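Local coordinates for protein CT296 (Chlamydia trachomatis, PDB 3QH6) that is of unknown function but belongs to the cupin clan and structurally resembles iron(II) 2-oxoglutarate-dependent enzymes, at residues 27-32 with 120-125; 36-41 with 63-68; 70-75 with 148-153; 124-129 with 134-139. One frame throughout, in Å; residues are numbered along the deposited sequence.

Contact 1 of 4, residues 27-32 with 120-125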
loop_
_atom_site.group_PDB
_atom_site.type_symbol
_atom_site.label_atom_id
_atom_site.label_comp_id
_atom_site.label_asym_id
_atom_site.label_seq_id
_atom_site.Cartn_x
_atom_site.Cartn_y
_atom_site.Cartn_z
ATOM N N ALA A 27 4.342 -6.784 -3.213
ATOM C CA ALA A 27 4.957 -7.196 -1.960
ATOM C C ALA A 27 4.876 -8.723 -1.856
ATOM O O ALA A 27 3.894 -9.301 -2.324
ATOM C CB ALA A 27 4.233 -6.548 -0.799
ATOM N N PRO A 28 5.902 -9.371 -1.253
ATOM C CA PRO A 28 5.919 -10.834 -1.131
ATOM C C PRO A 28 4.679 -11.325 -0.415
ATOM O O PRO A 28 4.338 -10.816 0.646
ATOM C CB PRO A 28 7.160 -11.110 -0.276
ATOM C CG PRO A 28 8.029 -9.910 -0.433
ATOM C CD PRO A 28 7.062 -8.760 -0.577
ATOM N N VAL A 29 4.018 -12.314 -0.992
ATOM C CA VAL A 29 2.759 -12.804 -0.447
ATOM C C VAL A 29 2.893 -13.352 0.974
ATOM O O VAL A 29 1.963 -13.233 1.767
ATOM C CB VAL A 29 2.148 -13.868 -1.381
ATOM C CG1 VAL A 29 1.099 -14.713 -0.638
ATOM C CG2 VAL A 29 1.567 -13.198 -2.620
ATOM N N SER A 30 4.047 -13.947 1.300
ATOM C CA SER A 30 4.275 -14.528 2.625
ATOM C C SER A 30 4.432 -13.464 3.706
ATOM O O SER A 30 3.967 -13.634 4.828
ATOM C CB SER A 30 5.510 -15.434 2.607
ATOM O OG SER A 30 6.590 -14.803 1.937
ATOM N N ASP A 31 5.095 -12.365 3.368
ATOM C CA ASP A 31 5.160 -11.221 4.267
ATOM C C ASP A 31 3.779 -10.606 4.511
ATOM O O ASP A 31 3.490 -10.178 5.626
ATOM C CB ASP A 31 6.100 -10.147 3.717
ATOM C CG ASP A 31 7.558 -10.579 3.763
ATOM O OD1 ASP A 31 7.881 -11.502 4.557
ATOM O OD2 ASP A 31 8.373 -9.997 3.012
ATOM N N CYS A 32 2.938 -10.553 3.486
ATOM C CA CYS A 32 1.579 -10.021 3.690
ATOM C C CYS A 32 0.716 -10.881 4.615
ATOM O O CYS A 32 0.081 -10.357 5.518
ATOM C CB CYS A 32 0.857 -9.792 2.368
ATOM S SG CYS A 32 1.663 -8.559 1.381
ATOM N N GLU A 120 -6.990 -14.090 -2.987
ATOM C CA GLU A 120 -6.443 -14.198 -4.331
ATOM C C GLU A 120 -5.451 -13.088 -4.672
ATOM O O GLU A 120 -4.401 -13.354 -5.256
ATOM C CB GLU A 120 -7.581 -14.203 -5.347
ATOM C CG GLU A 120 -7.146 -14.546 -6.750
ATOM C CD GLU A 120 -8.325 -14.824 -7.658
ATOM O OE1 GLU A 120 -8.939 -15.905 -7.504
ATOM O OE2 GLU A 120 -8.642 -13.963 -8.513
ATOM N N LYS A 121 -5.776 -11.848 -4.308
ATOM C CA LYS A 121 -4.958 -10.693 -4.694
ATOM C C LYS A 121 -3.940 -10.275 -3.638
ATOM O O LYS A 121 -3.437 -9.156 -3.698
ATOM C CB LYS A 121 -5.845 -9.481 -5.035
ATOM C CG LYS A 121 -6.785 -9.688 -6.237
ATOM C CD LYS A 121 -6.022 -10.125 -7.472
ATOM C CE LYS A 121 -6.956 -10.514 -8.616
ATOM N NZ LYS A 121 -7.391 -9.343 -9.431
ATOM N N ALA A 122 -3.643 -11.143 -2.671
ATOM C CA ALA A 122 -2.612 -10.849 -1.683
ATOM C C ALA A 122 -1.348 -10.319 -2.372
ATOM O O ALA A 122 -0.976 -10.796 -3.434
ATOM C CB ALA A 122 -2.288 -12.102 -0.849
ATOM N N GLY A 123 -0.686 -9.334 -1.771
ATOM C CA GLY A 123 0.539 -8.794 -2.353
ATOM C C GLY A 123 0.367 -7.772 -3.476
ATOM O O GLY A 123 1.344 -7.099 -3.819
ATOM N N TRP A 124 -0.831 -7.666 -4.060
ATOM C CA TRP A 124 -1.138 -6.616 -5.065
ATOM C C TRP A 124 -1.175 -5.259 -4.355
ATOM O O TRP A 124 -1.644 -5.175 -3.227
ATOM C CB TRP A 124 -2.493 -6.852 -5.743
ATOM C CG TRP A 124 -2.551 -7.986 -6.775
ATOM C CD1 TRP A 124 -2.195 -9.297 -6.593
ATOM C CD2 TRP A 124 -3.034 -7.886 -8.121
ATOM N NE1 TRP A 124 -2.419 -10.018 -7.750
ATOM C CE2 TRP A 124 -2.934 -9.175 -8.702
ATOM C CE3 TRP A 124 -3.537 -6.833 -8.897
ATOM C CZ2 TRP A 124 -3.319 -9.432 -10.027
ATOM C CZ3 TRP A 124 -3.918 -7.091 -10.216
ATOM C CH2 TRP A 124 -3.799 -8.384 -10.767
ATOM N N GLY A 125 -0.654 -4.209 -4.973
ATOM C CA GLY A 125 -0.751 -2.891 -4.352
ATOM C C GLY A 125 -1.119 -1.807 -5.350
ATOM O O GLY A 125 -0.777 -1.883 -6.516
#
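Ala27 and Gly123 meet backbone to backbone, and their CA atoms come within 4.7 Å of each other. Ala27 N donates to Gly123 O across 3.1 Å with an N-H...O angle of 162°. The donor lies in the carbonyl plane and uses a lone pair, so both the direction and the length support a well-formed bond. The same two residues make the tight part of the contact. Ala27 O lies 3.4 Å from Gly123 CA, an approach that depends on the absence of a side chain at Gly123. From another direction Cys32 SG comes to 3.9 Å from that same CA, its sulfur turned anti to its own carbonyl carbon (chi1 -64°).

The second segment owes its shape to a type II beta turn from Lys121 to Trp124, closed by Trp124 N bonding to Lys121 O. Gly123 occupies the third position, where the positive phi of 81° suits glycine. Backbone bonds from Gly123 and Trp124 to Cys116 attach the turn to the end of strand 111-116. Pro28 is the N-cap of helix 29-42, and contacts from Val29 and Cys32 set the beta turn against the first turn of that helix.

The outer side is looser. Exposed Val29 extends CG2 to 3.6 Å from Ala122 O, while its CG1 stays 4.3 Å from Ala122 CB, so this margin is held by a few van der Waals contacts. Farther round the turn, the aliphatic part of Lys121 lies over one face of the Trp124 ring, and the two residues form a cation-pi pair.

Contact 2 of 4, residues 36-41 with 63-68; sequences EAELKL and RTLPGV
Leu65 points its side chain at the gap between Glu38 and Leu39 on helix 29-42, and one methyl carries the contact. The backbones stay well apart: the nearest CA atoms, those of Glu38 and Leu65, are 7.8 Å from each other. CB of Leu65 leads toward the helix but is still more than 5 Å from any atom of 36-41. CG comes closer, at 4.8 Å from Leu39 CD2, which is still beyond contact. The branching at CG then separates the roles of the two methyls. CD1 reaches 3.8 Å from Leu39 CD2 and is equally near Leu39 CG, so it rests against the branch point of the other leucine as well as its tip. On the Glu38 side, Leu65 CD1 lies 3.9 Å from Glu38 CB. CD2 of Leu65 turns away from Leu39; its nearest atom in the helix segment is Glu38 OE1, at 4.2 Å.

With CG anti to its carbonyl carbon (chi1 -56°), Leu65 is carried outward to the helix, where it meets Leu39 obliquely. Glu38 contributes chiefly its CB; the rest of its chain bends at chi2, and the residue as a whole is exposed. The contact is therefore largely apolar and graded, from buried Leu39 to exposed Glu38.

Leu39 also packs on Leu117 and on Trp97 of strand 91-98. Just past Leu65, Val68 touches Leu35 of helix 29-42 together with Ile146 and Leu148 of strand 145-151, so the start of helix 66-75 packs beside helix 29-42, and both helices reach the sheet.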
loop_
_atom_site.group_PDB
_atom_site.type_symbol
_atom_site.label_atom_id
_atom_site.label_comp_id
_atom_site.label_asym_id
_atom_site.label_seq_id
_atom_site.Cartn_x
_atom_site.Cartn_y
_atom_site.Cartn_z
ATOM N N GLU A 36 -0.954 -9.958 8.277
ATOM C CA GLU A 36 -2.368 -10.139 8.529
ATOM C C GLU A 36 -2.650 -11.036 9.758
ATOM O O GLU A 36 -3.590 -10.774 10.527
ATOM C CB GLU A 36 -3.090 -10.696 7.301
ATOM C CG GLU A 36 -4.607 -10.496 7.474
ATOM C CD GLU A 36 -5.456 -11.320 6.534
ATOM O OE1 GLU A 36 -6.413 -10.731 5.963
ATOM O OE2 GLU A 36 -5.176 -12.545 6.386
ATOM N N ALA A 37 -1.860 -12.088 9.935
ATOM C CA ALA A 37 -2.077 -13.004 11.056
ATOM C C ALA A 37 -1.773 -12.297 12.376
ATOM O O ALA A 37 -2.498 -12.462 13.348
ATOM C CB ALA A 37 -1.243 -14.278 10.888
ATOM N N GLU A 38 -0.728 -11.474 12.399
ATOM C CA GLU A 38 -0.406 -10.680 13.583
ATOM C C GLU A 38 -1.469 -9.631 13.876
ATOM O O GLU A 38 -1.765 -9.366 15.043
ATOM C CB GLU A 38 0.973 -10.012 13.451
ATOM C CG GLU A 38 2.107 -11.019 13.206
ATOM C CD GLU A 38 3.455 -10.588 13.776
ATOM O OE1 GLU A 38 3.495 -9.854 14.789
ATOM O OE2 GLU A 38 4.490 -11.000 13.206
ATOM N N LEU A 39 -2.037 -9.019 12.833
ATOM C CA LEU A 39 -3.105 -8.047 13.034
ATOM C C LEU A 39 -4.342 -8.745 13.615
ATOM O O LEU A 39 -5.027 -8.189 14.464
ATOM C CB LEU A 39 -3.466 -7.311 11.730
ATOM C CG LEU A 39 -2.465 -6.247 11.247
ATOM C CD1 LEU A 39 -2.584 -5.966 9.765
ATOM C CD2 LEU A 39 -2.633 -4.963 12.043
ATOM N N LYS A 40 -4.641 -9.957 13.168
ATOM C CA LYS A 40 -5.815 -10.638 13.703
ATOM C C LYS A 40 -5.609 -10.947 15.194
ATOM O O LYS A 40 -6.541 -10.835 15.985
ATOM C CB LYS A 40 -6.146 -11.894 12.897
ATOM C CG LYS A 40 -6.785 -11.559 11.558
ATOM C CD LYS A 40 -7.230 -12.795 10.796
ATOM C CE LYS A 40 -7.954 -12.407 9.522
ATOM N NZ LYS A 40 -8.498 -13.588 8.803
ATOM N N LEU A 41 -4.378 -11.271 15.579
ATOM C CA LEU A 41 -4.051 -11.533 16.994
ATOM C C LEU A 41 -4.177 -10.272 17.837
ATOM O O LEU A 41 -4.834 -10.265 18.879
ATOM C CB LEU A 41 -2.625 -12.069 17.142
ATOM C CG LEU A 41 -2.346 -13.507 16.698
ATOM C CD1 LEU A 41 -0.884 -13.838 16.938
ATOM C CD2 LEU A 41 -3.239 -14.502 17.417
ATOM N N ARG A 63 2.455 1.437 14.542
ATOM C CA ARG A 63 2.981 1.762 15.880
ATOM C C ARG A 63 3.002 0.519 16.781
ATOM O O ARG A 63 3.608 0.515 17.861
ATOM C CB ARG A 63 2.127 2.862 16.535
ATOM C CG ARG A 63 2.223 4.217 15.856
ATOM C CD ARG A 63 1.363 5.249 16.596
ATOM N NE ARG A 63 1.907 5.561 17.924
ATOM C CZ ARG A 63 2.836 6.493 18.157
ATOM N NH1 ARG A 63 3.327 7.215 17.155
ATOM N NH2 ARG A 63 3.276 6.716 19.393
ATOM N N THR A 64 2.351 -0.551 16.334
ATOM C CA THR A 64 2.229 -1.732 17.193
ATOM C C THR A 64 2.931 -2.961 16.666
ATOM O O THR A 64 3.300 -3.853 17.443
ATOM C CB THR A 64 0.763 -2.077 17.436
ATOM O OG1 THR A 64 0.155 -0.995 18.164
ATOM C CG2 THR A 64 0.645 -3.374 18.244
ATOM N N LEU A 65 3.126 -3.019 15.358
ATOM C CA LEU A 65 3.741 -4.194 14.723
ATOM C C LEU A 65 4.873 -3.764 13.794
ATOM O O LEU A 65 4.662 -2.909 12.929
ATOM C CB LEU A 65 2.688 -4.916 13.864
ATOM C CG LEU A 65 1.407 -5.348 14.571
ATOM C CD1 LEU A 65 0.545 -6.183 13.637
ATOM C CD2 LEU A 65 1.760 -6.137 15.825
ATOM N N PRO A 66 6.055 -4.410 13.898
ATOM C CA PRO A 66 7.182 -3.971 13.082
ATOM C C PRO A 66 7.002 -4.365 11.615
ATOM O O PRO A 66 7.650 -3.777 10.745
ATOM C CB PRO A 66 8.372 -4.697 13.724
ATOM C CG PRO A 66 7.776 -5.948 14.256
ATOM C CD PRO A 66 6.432 -5.516 14.793
ATOM N N GLY A 67 6.105 -5.310 11.343
ATOM C CA GLY A 67 5.907 -5.816 9.991
ATOM C C GLY A 67 5.469 -4.752 8.994
ATOM O O GLY A 67 5.744 -4.893 7.804
ATOM N N VAL A 68 4.818 -3.688 9.459
ATOM C CA VAL A 68 4.361 -2.665 8.527
ATOM C C VAL A 68 5.546 -1.916 7.982
ATOM O O VAL A 68 5.722 -1.851 6.791
ATOM C CB VAL A 68 3.397 -1.645 9.160
ATOM C CG1 VAL A 68 2.960 -0.627 8.073
ATOM C CG2 VAL A 68 2.221 -2.367 9.769
#

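Contact 3 of 4, residues 70-75 with 148-153; sequences MIVKRV and LRFSSA
Val72 meets Phe150 and Leu148 with its two methyls. CG1 lies 3.8 Å from Phe150 CE1, at the edge of the ring and in its plane. It is also 4.1 Å from Phe150 CZ, so it abuts the outer rim of the ring. CG2 is shared, at 4.2 Å from Phe150 CZ and the same distance from Leu148 CD1. With CG1 anti to the backbone N and CG2 beside it (chi1 165°), the methyls spread toward both residues. Val72 and Phe150 approach from opposite directions, and the segments share 116 Å².

In the next shell, Leu77 of the following helix touches both Leu148 and Phe150, while Val90 and Val113 also pack on Phe150. Strand alternation sets the geometry: Leu148 and Phe150 face the helix, and Arg149 between them turns to the other side, where NH1 bonds to Ser112 OG and NH2 to Leu105 O. At the strand end Ser151 OG accepts a 3.0 Å bond from Ala153 N, forming an ST turn.

Strand 145-151 lies between strands 111-116 and 91-98, held by backbone bonds such as Leu148 with Val113 and Ser151 with Ala91. Helices 66-75 and 77-85 pack on one face of this antiparallel sheet.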
loop_
_atom_site.group_PDB
_atom_site.type_symbol
_atom_site.label_atom_id
_atom_site.label_comp_id
_atom_site.label_asym_id
_atom_site.label_seq_id
_atom_site.Cartn_x
_atom_site.Cartn_y
_atom_site.Cartn_z
ATOM N N MET A 70 8.514 -2.771 8.046
ATOM C CA MET A 70 9.449 -3.714 7.398
ATOM C C MET A 70 9.054 -3.940 5.946
ATOM O O MET A 70 9.903 -3.964 5.067
ATOM C CB MET A 70 9.515 -5.030 8.145
ATOM C CG MET A 70 10.409 -4.941 9.377
ATOM S SD MET A 70 10.224 -6.418 10.363
ATOM C CE MET A 70 11.020 -7.616 9.260
ATOM N N ILE A 71 7.757 -4.071 5.699
ATOM C CA ILE A 71 7.281 -4.195 4.317
ATOM C C ILE A 71 7.546 -2.901 3.556
ATOM O O ILE A 71 7.997 -2.921 2.420
ATOM C CB ILE A 71 5.805 -4.561 4.266
ATOM C CG1 ILE A 71 5.635 -6.029 4.672
ATOM C CG2 ILE A 71 5.253 -4.323 2.838
ATOM C CD1 ILE A 71 4.245 -6.583 4.450
ATOM N N VAL A 72 7.268 -1.767 4.189
ATOM C CA VAL A 72 7.449 -0.473 3.506
ATOM C C VAL A 72 8.908 -0.352 3.082
ATOM O O VAL A 72 9.227 -0.019 1.935
ATOM C CB VAL A 72 7.087 0.707 4.452
ATOM C CG1 VAL A 72 7.623 2.022 3.897
ATOM C CG2 VAL A 72 5.600 0.754 4.683
ATOM N N LYS A 73 9.805 -0.659 4.009
ATOM C CA LYS A 73 11.236 -0.472 3.762
ATOM C C LYS A 73 11.846 -1.540 2.843
ATOM O O LYS A 73 12.704 -1.238 2.027
ATOM C CB LYS A 73 11.991 -0.509 5.089
ATOM C CG LYS A 73 11.605 0.621 6.062
ATOM C CD LYS A 73 12.053 1.962 5.523
ATOM C CE LYS A 73 12.142 2.996 6.624
ATOM N NZ LYS A 73 10.817 3.557 6.946
ATOM N N ARG A 74 11.450 -2.787 3.017
ATOM C CA ARG A 74 12.096 -3.858 2.265
ATOM C C ARG A 74 11.523 -3.969 0.871
ATOM O O ARG A 74 12.169 -4.521 -0.019
ATOM C CB ARG A 74 11.971 -5.199 2.984
ATOM C CG ARG A 74 12.642 -5.215 4.371
ATOM C CD ARG A 74 12.357 -6.518 5.101
ATOM N NE ARG A 74 12.991 -7.649 4.414
ATOM C CZ ARG A 74 12.556 -8.897 4.458
ATOM N NH1 ARG A 74 11.449 -9.186 5.117
ATOM N NH2 ARG A 74 13.237 -9.859 3.832
ATOM N N VAL A 75 10.314 -3.460 0.672
ATOM C CA VAL A 75 9.751 -3.421 -0.688
ATOM C C VAL A 75 10.028 -2.045 -1.316
ATOM O O VAL A 75 9.811 -1.851 -2.499
ATOM C CB VAL A 75 8.255 -3.784 -0.672
ATOM C CG1 VAL A 75 7.674 -3.776 -2.072
ATOM C CG2 VAL A 75 8.095 -5.178 -0.046
ATOM N N LEU A 148 -1.672 2.742 3.319
ATOM C CA LEU A 148 -0.449 3.341 3.839
ATOM C C LEU A 148 -0.405 4.749 3.303
ATOM O O LEU A 148 -0.524 4.932 2.103
ATOM C CB LEU A 148 0.761 2.570 3.288
ATOM C CG LEU A 148 0.782 1.079 3.669
ATOM C CD1 LEU A 148 1.832 0.342 2.839
ATOM C CD2 LEU A 148 1.045 0.936 5.158
ATOM N N ARG A 149 -0.232 5.737 4.173
ATOM C CA ARG A 149 -0.220 7.113 3.738
ATOM C C ARG A 149 1.193 7.650 3.771
ATOM O O ARG A 149 1.820 7.663 4.827
ATOM C CB ARG A 149 -1.108 7.969 4.668
ATOM C CG ARG A 149 -2.499 7.411 4.941
ATOM C CD ARG A 149 -3.330 7.316 3.649
ATOM N NE ARG A 149 -4.729 7.049 3.989
ATOM C CZ ARG A 149 -5.737 7.111 3.142
ATOM N NH1 ARG A 149 -5.512 7.444 1.881
ATOM N NH2 ARG A 149 -6.983 6.865 3.567
ATOM N N PHE A 150 1.662 8.228 2.664
ATOM C CA PHE A 150 3.057 8.699 2.626
ATOM C C PHE A 150 3.114 10.200 2.447
ATOM O O PHE A 150 2.422 10.731 1.599
ATOM C CB PHE A 150 3.842 8.031 1.476
ATOM C CG PHE A 150 4.043 6.559 1.661
ATOM C CD1 PHE A 150 5.144 6.072 2.359
ATOM C CD2 PHE A 150 3.110 5.650 1.191
ATOM C CE1 PHE A 150 5.316 4.674 2.558
ATOM C CE2 PHE A 150 3.295 4.280 1.387
ATOM C CZ PHE A 150 4.384 3.804 2.069
ATOM N N SER A 151 3.966 10.878 3.217
ATOM C CA SER A 151 3.985 12.354 3.171
ATOM C C SER A 151 5.425 12.867 3.021
ATOM O O SER A 151 6.376 12.293 3.585
ATOM C CB SER A 151 3.339 12.944 4.443
ATOM O OG SER A 151 3.353 14.371 4.424
ATOM N N SER A 152 5.584 13.926 2.235
ATOM C CA SER A 152 6.875 14.588 2.089
ATOM C C SER A 152 7.011 15.671 3.169
ATOM O O SER A 152 8.027 16.365 3.241
ATOM C CB SER A 152 6.984 15.232 0.703
ATOM O OG SER A 152 6.017 16.283 0.559
ATOM N N ALA A 153 5.987 15.813 4.012
ATOM C CA ALA A 153 6.007 16.832 5.059
ATOM C C ALA A 153 6.843 16.355 6.225
ATOM O O ALA A 153 8.018 16.699 6.316
ATOM C CB ALA A 153 4.590 17.176 5.519
#

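Contact 4 of 4, residues 124-129 with 134-139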
loop_
_atom_site.group_PDB
_atom_site.type_symbol
_atom_site.label_atom_id
_atom_site.label_comp_id
_atom_site.label_asym_id
_atom_site.label_seq_id
_atom_site.Cartn_x
_atom_site.Cartn_y
_atom_site.Cartn_z
ATOM N N TRP A 124 -0.831 -7.666 -4.060
ATOM C CA TRP A 124 -1.138 -6.616 -5.065
ATOM C C TRP A 124 -1.175 -5.259 -4.355
ATOM O O TRP A 124 -1.644 -5.175 -3.227
ATOM C CB TRP A 124 -2.493 -6.852 -5.743
ATOM C CG TRP A 124 -2.551 -7.986 -6.775
ATOM C CD1 TRP A 124 -2.195 -9.297 -6.593
ATOM C CD2 TRP A 124 -3.034 -7.886 -8.121
ATOM N NE1 TRP A 124 -2.419 -10.018 -7.750
ATOM C CE2 TRP A 124 -2.934 -9.175 -8.702
ATOM C CE3 TRP A 124 -3.537 -6.833 -8.897
ATOM C CZ2 TRP A 124 -3.319 -9.432 -10.027
ATOM C CZ3 TRP A 124 -3.918 -7.091 -10.216
ATOM C CH2 TRP A 124 -3.799 -8.384 -10.767
ATOM N N GLY A 125 -0.654 -4.209 -4.973
ATOM C CA GLY A 125 -0.751 -2.891 -4.352
ATOM C C GLY A 125 -1.119 -1.807 -5.350
ATOM O O GLY A 125 -0.777 -1.883 -6.516
ATOM N N LEU A 126 -1.831 -0.793 -4.876
ATOM C CA LEU A 126 -2.280 0.318 -5.707
ATOM C C LEU A 126 -1.662 1.601 -5.173
ATOM O O LEU A 126 -1.873 1.920 -3.998
ATOM C CB LEU A 126 -3.835 0.406 -5.666
ATOM C CG LEU A 126 -4.534 1.580 -6.387
ATOM C CD1 LEU A 126 -4.354 1.480 -7.909
ATOM C CD2 LEU A 126 -6.021 1.644 -6.051
ATOM N N PHE A 127 -0.864 2.308 -5.982
ATOM C CA PHE A 127 -0.407 3.640 -5.595
ATOM C C PHE A 127 -1.459 4.618 -6.111
ATOM O O PHE A 127 -1.885 4.495 -7.251
ATOM C CB PHE A 127 0.892 4.039 -6.262
ATOM C CG PHE A 127 2.102 3.238 -5.804
ATOM C CD1 PHE A 127 2.350 1.978 -6.345
ATOM C CD2 PHE A 127 3.000 3.782 -4.881
ATOM C CE1 PHE A 127 3.491 1.244 -5.975
ATOM C CE2 PHE A 127 4.151 3.050 -4.486
ATOM C CZ PHE A 127 4.387 1.789 -5.018
ATOM N N PHE A 128 -1.834 5.620 -5.327
ATOM C CA PHE A 128 -2.795 6.595 -5.821
ATOM C C PHE A 128 -2.708 7.862 -4.994
ATOM O O PHE A 128 -2.160 7.852 -3.900
ATOM C CB PHE A 128 -4.238 6.040 -5.733
ATOM C CG PHE A 128 -4.735 5.791 -4.298
ATOM C CD1 PHE A 128 -5.549 6.723 -3.655
ATOM C CD2 PHE A 128 -4.404 4.616 -3.621
ATOM C CE1 PHE A 128 -6.006 6.496 -2.361
ATOM C CE2 PHE A 128 -4.844 4.379 -2.323
ATOM C CZ PHE A 128 -5.650 5.322 -1.688
ATOM N N SER A 129 -3.284 8.960 -5.481
ATOM C CA SER A 129 -3.391 10.108 -4.606
ATOM C C SER A 129 -4.826 10.572 -4.547
ATOM O O SER A 129 -5.610 10.265 -5.412
ATOM C CB SER A 129 -2.418 11.230 -5.007
ATOM O OG SER A 129 -2.934 12.055 -6.006
ATOM N N GLN A 134 -12.388 4.344 -7.816
ATOM C CA GLN A 134 -13.439 3.361 -8.000
ATOM C C GLN A 134 -13.192 2.539 -9.262
ATOM O O GLN A 134 -12.657 3.038 -10.259
ATOM C CB GLN A 134 -14.804 4.060 -8.046
ATOM C CG GLN A 134 -15.145 4.811 -6.757
ATOM C CD GLN A 134 -15.151 3.907 -5.529
ATOM O OE1 GLN A 134 -14.299 4.025 -4.640
ATOM N NE2 GLN A 134 -16.116 3.002 -5.476
ATOM N N ASP A 135 -13.565 1.266 -9.196
ATOM C CA ASP A 135 -13.449 0.358 -10.329
ATOM C C ASP A 135 -12.007 0.175 -10.795
ATOM O O ASP A 135 -11.750 0.087 -11.994
ATOM C CB ASP A 135 -14.315 0.845 -11.498
ATOM N N VAL A 136 -11.068 0.132 -9.850
ATOM C CA VAL A 136 -9.680 -0.205 -10.166
ATOM C C VAL A 136 -9.264 -1.467 -9.394
ATOM O O VAL A 136 -8.668 -2.377 -9.964
ATOM C CB VAL A 136 -8.704 0.977 -9.874
ATOM C CG1 VAL A 136 -7.258 0.545 -10.048
ATOM C CG2 VAL A 136 -9.005 2.156 -10.793
ATOM N N PHE A 137 -9.577 -1.525 -8.094
ATOM C CA PHE A 137 -9.168 -2.677 -7.287
ATOM C C PHE A 137 -10.120 -2.967 -6.133
ATOM O O PHE A 137 -10.565 -2.058 -5.420
ATOM C CB PHE A 137 -7.749 -2.467 -6.721
ATOM C CG PHE A 137 -7.241 -3.654 -5.927
ATOM C CD1 PHE A 137 -6.804 -4.799 -6.574
ATOM C CD2 PHE A 137 -7.220 -3.629 -4.537
ATOM C CE1 PHE A 137 -6.355 -5.907 -5.842
ATOM C CE2 PHE A 137 -6.778 -4.739 -3.794
ATOM C CZ PHE A 137 -6.340 -5.880 -4.459
ATOM N N ASP A 138 -10.393 -4.242 -5.930
ATOM C CA ASP A 138 -11.195 -4.665 -4.796
ATOM C C ASP A 138 -10.860 -6.111 -4.437
ATOM O O ASP A 138 -10.255 -6.843 -5.237
ATOM C CB ASP A 138 -12.687 -4.515 -5.108
ATOM C CG ASP A 138 -13.510 -4.121 -3.880
ATOM O OD1 ASP A 138 -13.066 -4.377 -2.736
ATOM O OD2 ASP A 138 -14.607 -3.547 -4.057
ATOM N N TRP A 139 -11.252 -6.512 -3.229
ATOM C CA TRP A 139 -10.940 -7.834 -2.686
ATOM C C TRP A 139 -12.188 -8.456 -2.050
ATOM O O TRP A 139 -13.120 -7.747 -1.698
ATOM C CB TRP A 139 -9.803 -7.715 -1.658
ATOM C CG TRP A 139 -10.080 -6.739 -0.500
ATOM C CD1 TRP A 139 -10.545 -7.059 0.744
ATOM C CD2 TRP A 139 -9.876 -5.309 -0.493
ATOM N NE1 TRP A 139 -10.659 -5.922 1.519
ATOM C CE2 TRP A 139 -10.253 -4.839 0.783
ATOM C CE3 TRP A 139 -9.421 -4.385 -1.447
ATOM C CZ2 TRP A 139 -10.194 -3.481 1.135
ATOM C CZ3 TRP A 139 -9.368 -3.031 -1.096
ATOM C CH2 TRP A 139 -9.748 -2.599 0.185
#
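Leu126 and Val136 are brought together by extended first torsions, with Leu126 CG anti to the backbone N (chi1 175°) and Val136 CG1 likewise (chi1 173°). Leu126 CD1 then meets Val136 CG1 at 3.7 Å, the two side chains crossing at about a right angle. Phe137 also points toward the strand, and its CE1 lies 4.0 Å from Trp124 CB, with CZ of the same ring at 4.2 Å from that atom. The Phe137 ring thus leans on the base of the tryptophan. These two apolar contacts run side by side, although the closest CA atoms, in Leu126 and Phe137, remain 7.7 Å apart; side chains alone bridge the segments.

Several neighbours fix the loop. Phe137 O bonds to Tyr132 OH, and the Phe137 side chain continues onto Leu114 and Cys116 of strand 111-116. Beyond it Asp138 OD1 accepts from Trp139 N at 2.8 Å, the N-H meeting the anti side of the carboxylate, 22° out of its plane.

Alternation along strand 125-128 directs Leu126 to the loop and Phe127 to helix 77-85. The loop therefore lies against the face of the antiparallel sheet remote from that helix. Though not diagnostic by itself, an antiparallel sheet backed by helices on one face would fit the double-stranded beta-helix, the fold of the cupin clan and of the iron(II) 2-oxoglutarate-dependent enzymes this protein resembles.

Chain order begins with 27-32, whose partner 120-125 arrives 88 residues later to close contact 1. Contact 2 closes first, at 63-68, nested within that long loop and sharing helix 29-42 with contact 1. Contact 3 then opens at 70-75, after contact 2 has closed, and ends only at 148-153, so contacts 1 and 3 cross; Pro28 CD and Val75 CG2, 3.8 Å apart, join them. Contact 4 starts on the stretch where contact 1 finishes, sharing Trp124 and Gly125, and is nested inside contact 3. Together they tie helix 29-42 to the turn before strand 125-128 and to the start of helix 66-75, and helix 66-75 to the sheet, whose other face receives the loop 134-139.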